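Dhd127_a (Synthetic construct, PDB 6DLM) forms one half of a computationally designed heterodimer, a helical hairpin that pairs with the partner chain Dhd127_b in a coiled-coil assembly. Local coordinates at residues V60-V63 against R64-H67; L8-L11 against A12-Q16; L25-E28 against S29-V33; S15-L18 against V19-E23. One frame throughout, in Å; residues are numbered along the deposited sequence. Where two conformers were deposited one is given.

In the fold
All four contacts are local, between successive turns of a helix. Contacts 2, 4 and 3 follow one another along helix 3-37, and contact 1 lies on helix 44-73. Contacts 1 and 2 touch through H67, T66, L11 and L14, and contact 1 also meets contact 4 through V60, V63 and L18. Contact 3 adjoins contact 4 along the helix but lies about 26 Å, centre to centre, from contacts 1 and 2. Each contact has a buried side and a solvent side. Contacts 1 and 2 add hydroxyl bonds to the helix. In contact 4, L18 and L22 are buried; nearer the surface a histidine ring meets L21 and R20 folds back. Contact 3 has paired arginines and bridging waters outside.

Contact 1: residues V60-V63 against R64-H67; sequences VREV and RETH
The ring of H67 lies across the carbonyl of V63, one turn earlier in the helix. V63 O sits over the centre of one ring face, 3.4 Å above its plane. CG of H67 stands beside its own backbone N (chi1 -65°), and this turns the ring back over the preceding turn. V63 and H67 run side by side, and V63 CG1 is 3.6 Å from H67 CE1. NE2 of H67 is hydrogen-bonded to the side-chain amide of Q15 of the Dhd127_b chain. A leucine in its place would probably leave that amide unpartnered and V63 O without the flat ring.

E62 and T66 meet differently. Their side chains cross at about a right angle. T66 OG1 donates to E62 O at 3.0 Å, from above the carbonyl plane. T66 N reaches the same oxygen at 2.9 Å from the opposite face, so two bonds grip it. A water spans the outer side, donating to E62 OE2 at 2.9 Å and to T66 OG1 at 2.7 Å. The bend of E62 at chi2 (53°) turns its carboxylate toward this water.

V60 and the modelled conformer of R64 also lie side by side, while R64 NH1 makes a salt bridge to E23 of the Dhd127_b chain. Regular i to i+4 backbone bonds, with one side facing helical partners, are typical of a helix in a coiled-coil bundle.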
loop_
_atom_site.group_PDB
_atom_site.type_symbol
_atom_site.label_atom_id
_atom_site.label_comp_id
_atom_site.label_asym_id
_atom_site.label_seq_id
_atom_site.Cartn_x
_atom_site.Cartn_y
_atom_site.Cartn_z
ATOM N N VAL A 60 3.054 -3.992 -5.442
ATOM C CA VAL A 60 3.543 -2.752 -6.000
ATOM C C VAL A 60 4.344 -3.008 -7.288
ATOM O O VAL A 60 4.185 -2.289 -8.247
ATOM C CB VAL A 60 4.409 -1.992 -4.993
ATOM C CG1 VAL A 60 5.042 -0.782 -5.655
ATOM C CG2 VAL A 60 3.570 -1.590 -3.793
ATOM N N ARG A 61 5.164 -4.048 -7.310
ATOM C CA ARG A 61 5.913 -4.346 -8.525
ATOM C C ARG A 61 4.983 -4.661 -9.701
ATOM O O ARG A 61 5.190 -4.154 -10.786
ATOM C CB ARG A 61 6.868 -5.520 -8.303
ATOM C CG ARG A 61 8.074 -5.177 -7.454
ATOM C CD ARG A 61 9.119 -6.285 -7.495
ATOM N NE ARG A 61 8.707 -7.469 -6.752
ATOM C CZ ARG A 61 8.966 -7.668 -5.467
ATOM N NH1 ARG A 61 9.635 -6.763 -4.777
ATOM N NH2 ARG A 61 8.557 -8.773 -4.876
ATOM N N GLU A 62 3.949 -5.474 -9.489
ATOM C CA GLU A 62 3.010 -5.769 -10.563
ATOM C C GLU A 62 2.262 -4.515 -11.051
ATOM O O GLU A 62 1.988 -4.403 -12.235
ATOM C CB GLU A 62 2.025 -6.872 -10.183
ATOM C CG GLU A 62 1.135 -7.315 -11.339
ATOM C CD GLU A 62 1.902 -7.713 -12.594
ATOM O OE1 GLU A 62 3.024 -8.225 -12.483
ATOM O OE2 GLU A 62 1.369 -7.512 -13.699
ATOM N N VAL A 63 1.943 -3.597 -10.147
ATOM C CA VAL A 63 1.250 -2.391 -10.545
ATOM C C VAL A 63 2.140 -1.618 -11.504
ATOM O O VAL A 63 1.681 -1.088 -12.495
ATOM C CB VAL A 63 0.907 -1.502 -9.336
ATOM C CG1 VAL A 63 0.460 -0.130 -9.800
ATOM C CG2 VAL A 63 -0.157 -2.169 -8.478
ATOM N N ARG A 64 3.424 -1.554 -11.192
ATOM C CA ARG A 64 4.357 -0.855 -12.063
ATOM C C ARG A 64 4.462 -1.545 -13.435
ATOM O O ARG A 64 4.648 -0.888 -14.446
ATOM C CB ARG A 64 5.710 -0.684 -11.378
ATOM C CG ARG A 64 5.621 0.232 -10.167
ATOM C CD ARG A 64 6.982 0.661 -9.644
ATOM N NE ARG A 64 6.932 1.979 -9.006
ATOM C CZ ARG A 64 7.042 2.176 -7.702
ATOM N NH1 ARG A 64 7.208 1.149 -6.898
ATOM N NH2 ARG A 64 6.986 3.393 -7.205
ATOM N N GLU A 65 4.458 -2.872 -13.434
ATOM C CA GLU A 65 4.518 -3.618 -14.687
ATOM C C GLU A 65 3.260 -3.292 -15.505
ATOM O O GLU A 65 3.342 -3.129 -16.703
ATOM C CB GLU A 65 4.610 -5.118 -14.449
ATOM C CG GLU A 65 5.903 -5.560 -13.801
ATOM C CD GLU A 65 7.090 -5.521 -14.740
ATOM O OE1 GLU A 65 6.915 -5.315 -15.949
ATOM O OE2 GLU A 65 8.215 -5.703 -14.253
ATOM N N THR A 66 2.123 -3.198 -14.840
ATOM C CA THR A 66 0.888 -2.848 -15.522
ATOM C C THR A 66 0.991 -1.439 -16.139
ATOM O O THR A 66 0.541 -1.220 -17.253
ATOM C CB THR A 66 -0.312 -2.947 -14.572
ATOM O OG1 THR A 66 -0.366 -4.266 -14.024
ATOM C CG2 THR A 66 -1.591 -2.650 -15.310
ATOM N N HIS A 67 1.594 -0.499 -15.424
ATOM C CA HIS A 67 1.798 0.828 -16.001
ATOM C C HIS A 67 2.681 0.721 -17.253
ATOM O O HIS A 67 2.391 1.354 -18.247
ATOM C CB HIS A 67 2.480 1.772 -15.015
ATOM C CG HIS A 67 1.654 2.088 -13.812
ATOM N ND1 HIS A 67 2.199 2.580 -12.647
ATOM C CD2 HIS A 67 0.327 1.977 -13.588
ATOM C CE1 HIS A 67 1.241 2.761 -11.759
ATOM N NE2 HIS A 67 0.095 2.407 -12.307
HETATM O O HOH W 1 -0.738 -6.595 -15.421
#

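Contact 2: residues L8-L11 against A12-Q16; sequences LKEL and ADLSQ
L14 folds its side chain back over the carbonyl of E10, one turn before it. Its CB lies 3.7 Å from E10 O and almost as near to L11 O. CG comes closer, at 3.3 Å from E10 O. CG stands beside the backbone N of L14 (chi1 -59°), which brings it over that oxygen. CD1 then passes the carbonyl and reaches the aliphatic part of E10, with E10 CG 4.2 Å away. The backbone N of L14 binds the same E10 O at 2.9 Å, nearly along the C=O axis. The same leucine thus both donates to this oxygen and lays its CG against it.

S15 treats L11 in a polar way. Both its backbone N and its OG donate to L11 O, each at 2.9 Å. They come from opposite faces of the carbonyl plane, and OG stands well above it. OG is placed beside the backbone N (chi1 -59°), within range of the previous turn. The hydroxyl proton is therefore used inside the helix. OG also has a weak hydrogen bond with the amide of Q15 of the Dhd127_b chain.

On the outside, the D13 carboxylate folds near K9 O, with CG 3.5 Å from it. The inner side of this part of helix 3-37 packs on helix 44-73, with L8 and L11 on I70 and L14 on T66. A12 and L8 pack on L71 of the Dhd127_b chain.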
loop_
_atom_site.group_PDB
_atom_site.type_symbol
_atom_site.label_atom_id
_atom_site.label_comp_id
_atom_site.label_asym_id
_atom_site.label_seq_id
_atom_site.Cartn_x
_atom_site.Cartn_y
_atom_site.Cartn_z
ATOM N N LEU A 8 -6.739 -1.229 -18.185
ATOM C CA LEU A 8 -7.230 -0.215 -17.255
ATOM C C LEU A 8 -8.110 -0.823 -16.162
ATOM O O LEU A 8 -7.990 -0.462 -15.010
ATOM C CB LEU A 8 -7.961 0.893 -17.997
ATOM C CG LEU A 8 -7.027 1.666 -18.927
ATOM C CD1 LEU A 8 -7.810 2.679 -19.742
ATOM C CD2 LEU A 8 -5.929 2.343 -18.132
ATOM N N LYS A 9 -9.013 -1.727 -16.519
ATOM C CA LYS A 9 -9.795 -2.414 -15.505
ATOM C C LYS A 9 -8.895 -3.292 -14.599
ATOM O O LYS A 9 -9.110 -3.336 -13.401
ATOM C CB LYS A 9 -10.925 -3.218 -16.144
ATOM C CG LYS A 9 -12.043 -2.340 -16.689
ATOM C CD LYS A 9 -13.026 -3.147 -17.519
ATOM C CE LYS A 9 -14.367 -2.456 -17.621
ATOM N NZ LYS A 9 -14.214 -0.991 -17.797
ATOM N N GLU A 10 -7.910 -3.993 -15.162
ATOM C CA GLU A 10 -6.992 -4.791 -14.365
ATOM C C GLU A 10 -6.225 -3.878 -13.411
ATOM O O GLU A 10 -6.028 -4.221 -12.256
ATOM C CB GLU A 10 -6.024 -5.566 -15.262
ATOM C CG GLU A 10 -4.993 -6.383 -14.496
ATOM C CD GLU A 10 -4.308 -7.461 -15.331
ATOM O OE1 GLU A 10 -3.174 -7.834 -14.983
ATOM O OE2 GLU A 10 -4.901 -7.936 -16.308
ATOM N N LEU A 11 -5.807 -2.710 -13.886
ATOM C CA LEU A 11 -5.109 -1.780 -13.029
ATOM C C LEU A 11 -6.005 -1.352 -11.855
ATOM O O LEU A 11 -5.556 -1.251 -10.765
ATOM C CB LEU A 11 -4.661 -0.565 -13.829
ATOM C CG LEU A 11 -3.889 0.484 -13.074
ATOM C CD1 LEU A 11 -2.699 -0.121 -12.361
ATOM C CD2 LEU A 11 -3.442 1.602 -13.991
ATOM N N ALA A 12 -7.277 -1.104 -12.125
ATOM C CA ALA A 12 -8.199 -0.778 -11.051
ATOM C C ALA A 12 -8.304 -1.961 -10.066
ATOM O O ALA A 12 -8.309 -1.750 -8.865
ATOM C CB ALA A 12 -9.564 -0.427 -11.602
ATOM N N ASP A 13 -8.360 -3.182 -10.578
ATOM C CA ASP A 13 -8.424 -4.339 -9.701
ATOM C C ASP A 13 -7.184 -4.420 -8.801
ATOM O O ASP A 13 -7.308 -4.611 -7.602
ATOM C CB ASP A 13 -8.458 -5.617 -10.531
ATOM C CG ASP A 13 -9.806 -5.887 -11.167
ATOM O OD1 ASP A 13 -10.794 -5.227 -10.829
ATOM O OD2 ASP A 13 -9.851 -6.792 -12.008
ATOM N N LEU A 14 -6.007 -4.268 -9.389
ATOM C CA LEU A 14 -4.765 -4.295 -8.623
ATOM C C LEU A 14 -4.667 -3.154 -7.601
ATOM O O LEU A 14 -4.224 -3.365 -6.485
ATOM C CB LEU A 14 -3.556 -4.235 -9.550
ATOM C CG LEU A 14 -3.441 -5.358 -10.575
ATOM C CD1 LEU A 14 -2.264 -5.107 -11.501
ATOM C CD2 LEU A 14 -3.296 -6.699 -9.885
ATOM N N SER A 15 -5.076 -1.960 -7.985
ATOM C CA SER A 15 -5.018 -0.845 -7.053
ATOM C C SER A 15 -5.907 -1.073 -5.829
ATOM O O SER A 15 -5.469 -0.863 -4.713
ATOM C CB SER A 15 -5.422 0.444 -7.758
ATOM O OG SER A 15 -4.570 0.693 -8.856
ATOM N N GLN A 16 -7.137 -1.521 -6.038
ATOM C CA GLN A 16 -8.023 -1.796 -4.911
ATOM C C GLN A 16 -7.455 -2.907 -4.012
ATOM O O GLN A 16 -7.490 -2.792 -2.806
ATOM C CB GLN A 16 -9.420 -2.167 -5.394
ATOM C CG GLN A 16 -10.102 -1.047 -6.149
ATOM C CD GLN A 16 -11.566 -1.326 -6.395
ATOM O OE1 GLN A 16 -11.927 -2.380 -6.888
ATOM N NE2 GLN A 16 -12.412 -0.370 -6.056
#

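Contact 3: residues L25-E28 against S29-V33; sequences LVRE and SERVV
The guanidinium of R31 lies with one face over R27 O, which is 4.0 Å above its plane and over its centre. At the edge of the same group, in its plane, is NH2 of R27. R31 NH1 in turn stands near the plane of the R27 guanidinium, at its edge. This is i to i+4 packing on the solvent side of a coiled-coil helix. The two side chains run side by side, with their planes 37° apart. R27 NH2 and R31 NH1 are 4.0 Å apart, a like-charge approach. It is doubtful, as are the edge contacts, because R27 has two conformers. R31 NH1 also touches the aliphatic part of E28, with CG 3.8 Å away, while the E28 carboxylate makes a salt bridge to R24.

The inner side differs. S29 N donates to L25 O at 2.9 Å in a normal helical bond. S29 OG lies 3.2 Å from V26 O, but that bond is not settled. OG is hydrogen-bonded to Q29 of the Dhd127_b chain, while L25 packs on L56 and V32 on L49 of helix 44-73.

The outer carbonyls are hydrated. The backbone bonds E30 N to V26 O and R31 N to R27 O are weak. E30 OE2 makes a salt bridge to K54 of the Dhd127_b chain, while E30 OE1 accepts from two waters, one of which also donates to R27 O, and the other, 2.6 Å from OE1, donates to V26 O as well.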
loop_
_atom_site.group_PDB
_atom_site.type_symbol
_atom_site.label_atom_id
_atom_site.label_comp_id
_atom_site.label_asym_id
_atom_site.label_seq_id
_atom_site.Cartn_x
_atom_site.Cartn_y
_atom_site.Cartn_z
ATOM N N LEU A 25 -2.447 -4.366 6.781
ATOM C CA LEU A 25 -1.168 -4.238 7.447
ATOM C C LEU A 25 -1.204 -3.174 8.548
ATOM O O LEU A 25 -0.693 -3.410 9.635
ATOM C CB LEU A 25 -0.094 -3.880 6.425
ATOM C CG LEU A 25 1.266 -3.466 6.984
ATOM C CD1 LEU A 25 1.850 -4.565 7.846
ATOM C CD2 LEU A 25 2.219 -3.110 5.858
ATOM N N VAL A 26 -1.823 -2.022 8.299
ATOM C CA VAL A 26 -1.882 -0.997 9.321
ATOM C C VAL A 26 -2.640 -1.509 10.545
ATOM O O VAL A 26 -2.274 -1.209 11.660
ATOM C CB VAL A 26 -2.485 0.296 8.771
ATOM C CG1 VAL A 26 -2.641 1.317 9.875
ATOM C CG2 VAL A 26 -1.595 0.825 7.664
ATOM N N ARG A 27 -3.740 -2.216 10.324
ATOM C CA ARG A 27 -4.499 -2.759 11.439
ATOM C C ARG A 27 -3.730 -3.836 12.201
ATOM O O ARG A 27 -3.676 -3.798 13.384
ATOM C CB ARG A 27 -5.850 -3.322 10.992
ATOM C CG ARG A 27 -6.799 -2.348 10.334
ATOM C CD ARG A 27 -8.201 -2.956 10.151
ATOM N NE ARG A 27 -8.046 -4.383 10.003
ATOM C CZ ARG A 27 -8.056 -5.046 8.862
ATOM N NH1 ARG A 27 -8.327 -4.437 7.715
ATOM N NH2 ARG A 27 -7.825 -6.353 8.896
ATOM N N GLU A 28 -3.144 -4.771 11.479
ATOM C CA GLU A 28 -2.387 -5.828 12.121
ATOM C C GLU A 28 -1.171 -5.298 12.893
ATOM O O GLU A 28 -0.904 -5.744 13.991
ATOM C CB GLU A 28 -1.964 -6.872 11.106
ATOM C CG GLU A 28 -3.147 -7.605 10.500
ATOM C CD GLU A 28 -2.750 -8.902 9.827
ATOM O OE1 GLU A 28 -1.630 -9.388 10.077
ATOM O OE2 GLU A 28 -3.566 -9.436 9.050
ATOM N N SER A 29 -0.459 -4.338 12.323
ATOM C CA SER A 29 0.707 -3.795 13.011
ATOM C C SER A 29 0.314 -3.144 14.348
ATOM O O SER A 29 1.017 -3.308 15.326
ATOM C CB SER A 29 1.486 -2.833 12.114
ATOM O OG SER A 29 0.857 -1.588 12.021
ATOM N N GLU A 30 -0.810 -2.447 14.389
ATOM C CA GLU A 30 -1.250 -1.858 15.648
ATOM C C GLU A 30 -1.502 -2.945 16.712
ATOM O O GLU A 30 -1.158 -2.767 17.867
ATOM C CB GLU A 30 -2.513 -1.038 15.456
ATOM C CG GLU A 30 -2.950 -0.325 16.719
ATOM C CD GLU A 30 -4.039 0.691 16.458
ATOM O OE1 GLU A 30 -4.820 0.480 15.520
ATOM O OE2 GLU A 30 -4.105 1.688 17.184
ATOM N N ARG A 31 -2.092 -4.049 16.291
ATOM C CA ARG A 31 -2.340 -5.169 17.187
ATOM C C ARG A 31 -1.044 -5.771 17.733
ATOM O O ARG A 31 -0.984 -6.117 18.899
ATOM C CB ARG A 31 -3.206 -6.212 16.503
ATOM C CG ARG A 31 -4.623 -5.707 16.349
ATOM C CD ARG A 31 -5.586 -6.826 16.053
ATOM N NE ARG A 31 -5.571 -7.201 14.654
ATOM C CZ ARG A 31 -6.399 -6.694 13.754
ATOM N NH1 ARG A 31 -6.343 -7.095 12.500
ATOM N NH2 ARG A 31 -7.278 -5.781 14.116
ATOM N N VAL A 32 -0.018 -5.879 16.901
ATOM C CA VAL A 32 1.270 -6.375 17.375
ATOM C C VAL A 32 1.826 -5.430 18.450
ATOM O O VAL A 32 2.381 -5.891 19.428
ATOM C CB VAL A 32 2.293 -6.576 16.253
ATOM C CG1 VAL A 32 3.625 -7.021 16.829
ATOM C CG2 VAL A 32 1.775 -7.610 15.277
ATOM N N VAL A 33 1.618 -4.133 18.285
ATOM C CA VAL A 33 2.073 -3.192 19.294
ATOM C C VAL A 33 1.379 -3.510 20.625
ATOM O O VAL A 33 2.030 -3.522 21.661
ATOM C CB VAL A 33 1.777 -1.742 18.903
ATOM C CG1 VAL A 33 2.159 -0.812 20.038
ATOM C CG2 VAL A 33 2.531 -1.372 17.634
HETATM O O HOH W 2 -4.183 0.488 12.969
HETATM O O HOH W 3 -5.779 -2.291 14.707
#

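Contact 4: residues S15-L18 against V19-E23; sequences SQHL and VRLLE
This is a turn-to-turn contact in the middle part of helix 3-37, near the centre of the chain. Four regular backbone bonds join it, from V19 N, R20 N, L21 N and L22 N to the carbonyls four residues earlier. The side chains then divide by surroundings.

H17 and L21 form a CH-pi contact. L21 CG stands over one face of the H17 ring, 4.3 Å from its centroid and 26° off the ring normal. L21 CD1 reaches the rim, 3.8 Å from H17 CE1. CG of H17 lies anti to the backbone N (chi1 168°), and the ring therefore leans along the helix toward L21. With an alanine here the ring is gone, and L21 would probably lose its cover on that side, with a gap beside it.

R20 bends at chi3 (-63°) and lays its guanidinium back over the preceding turn. H17 CA is 3.3 Å above the plane, and Q16 O lies over the same group, both offset toward its rim. NH2 of R20 meets H17 CB at 3.6 Å and approaches the ring at its edge. NH1 donates to a water at 2.8 Å, in the guanidinium plane. That water also donates to Q16 OE1, linking the two polar tips.

Inside, L18 and L22 bring CG and CD1 to 4.2 Å of each other. L18, L21 and L22 pack on L56 of helix 44-73, and L18 also on A59. From the Dhd127_b chain, I22 covers L18 and L22, and S64 meets V19.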
loop_
_atom_site.group_PDB
_atom_site.type_symbol
_atom_site.label_atom_id
_atom_site.label_comp_id
_atom_site.label_asym_id
_atom_site.label_seq_id
_atom_site.Cartn_x
_atom_site.Cartn_y
_atom_site.Cartn_z
ATOM N N SER A 15 -5.076 -1.960 -7.985
ATOM C CA SER A 15 -5.018 -0.845 -7.053
ATOM C C SER A 15 -5.907 -1.073 -5.829
ATOM O O SER A 15 -5.469 -0.863 -4.713
ATOM C CB SER A 15 -5.422 0.444 -7.758
ATOM O OG SER A 15 -4.570 0.693 -8.856
ATOM N N GLN A 16 -7.137 -1.521 -6.038
ATOM C CA GLN A 16 -8.023 -1.796 -4.911
ATOM C C GLN A 16 -7.455 -2.907 -4.012
ATOM O O GLN A 16 -7.490 -2.792 -2.806
ATOM C CB GLN A 16 -9.420 -2.167 -5.394
ATOM C CG GLN A 16 -10.102 -1.047 -6.149
ATOM C CD GLN A 16 -11.566 -1.326 -6.395
ATOM O OE1 GLN A 16 -11.927 -2.380 -6.888
ATOM N NE2 GLN A 16 -12.412 -0.370 -6.056
ATOM N N HIS A 17 -6.910 -3.945 -4.618
ATOM C CA HIS A 17 -6.305 -5.021 -3.849
ATOM C C HIS A 17 -5.131 -4.489 -3.006
ATOM O O HIS A 17 -5.018 -4.803 -1.839
ATOM C CB HIS A 17 -5.814 -6.102 -4.805
ATOM C CG HIS A 17 -4.924 -7.116 -4.167
ATOM N ND1 HIS A 17 -3.568 -7.159 -4.392
ATOM C CD2 HIS A 17 -5.194 -8.128 -3.313
ATOM C CE1 HIS A 17 -3.039 -8.152 -3.706
ATOM N NE2 HIS A 17 -4.004 -8.755 -3.040
ATOM N N LEU A 18 -4.305 -3.649 -3.604
ATOM C CA LEU A 18 -3.179 -3.071 -2.893
ATOM C C LEU A 18 -3.655 -2.228 -1.693
ATOM O O LEU A 18 -3.081 -2.307 -0.624
ATOM C CB LEU A 18 -2.366 -2.230 -3.863
ATOM C CG LEU A 18 -1.110 -1.508 -3.413
ATOM C CD1 LEU A 18 -0.109 -2.438 -2.752
ATOM C CD2 LEU A 18 -0.502 -0.846 -4.634
ATOM N N VAL A 19 -4.694 -1.432 -1.875
ATOM C CA VAL A 19 -5.211 -0.643 -0.763
ATOM C C VAL A 19 -5.776 -1.511 0.369
ATOM O O VAL A 19 -5.526 -1.238 1.523
ATOM C CB VAL A 19 -6.273 0.366 -1.222
ATOM C CG1 VAL A 19 -6.861 1.097 -0.035
ATOM C CG2 VAL A 19 -5.664 1.351 -2.195
ATOM N N ARG A 20 -6.532 -2.553 0.040
ATOM C CA ARG A 20 -7.061 -3.418 1.088
ATOM C C ARG A 20 -5.953 -4.066 1.928
ATOM O O ARG A 20 -6.051 -4.097 3.139
ATOM C CB ARG A 20 -7.965 -4.513 0.515
ATOM C CG ARG A 20 -9.238 -3.994 -0.128
ATOM C CD ARG A 20 -10.152 -5.138 -0.558
ATOM N NE ARG A 20 -9.549 -5.991 -1.573
ATOM C CZ ARG A 20 -9.751 -5.866 -2.878
ATOM N NH1 ARG A 20 -10.542 -4.917 -3.345
ATOM N NH2 ARG A 20 -9.156 -6.685 -3.720
ATOM N N LEU A 21 -4.897 -4.519 1.256
ATOM C CA LEU A 21 -3.752 -5.130 1.921
ATOM C C LEU A 21 -3.042 -4.145 2.837
ATOM O O LEU A 21 -2.662 -4.474 3.941
ATOM C CB LEU A 21 -2.737 -5.594 0.889
ATOM C CG LEU A 21 -2.889 -6.957 0.251
ATOM C CD1 LEU A 21 -1.532 -7.368 -0.296
ATOM C CD2 LEU A 21 -3.372 -7.978 1.266
ATOM N N LEU A 22 -2.862 -2.930 2.347
ATOM C CA LEU A 22 -2.213 -1.884 3.131
ATOM C C LEU A 22 -3.059 -1.600 4.369
ATOM O O LEU A 22 -2.528 -1.510 5.463
ATOM C CB LEU A 22 -2.061 -0.589 2.348
ATOM C CG LEU A 22 -1.062 -0.623 1.200
ATOM C CD1 LEU A 22 -1.328 0.517 0.241
ATOM C CD2 LEU A 22 0.355 -0.548 1.737
ATOM N N GLU A 23 -4.367 -1.488 4.193
ATOM C CA GLU A 23 -5.248 -1.256 5.334
ATOM C C GLU A 23 -5.139 -2.425 6.332
ATOM O O GLU A 23 -5.140 -2.194 7.530
ATOM C CB GLU A 23 -6.696 -1.029 4.885
ATOM C CG GLU A 23 -6.869 0.215 4.034
ATOM C CD GLU A 23 -8.253 0.338 3.404
ATOM O OE1 GLU A 23 -8.784 1.454 3.371
ATOM O OE2 GLU A 23 -8.800 -0.674 2.938
HETATM O O HOH W 4 -11.554 -4.981 -5.973
#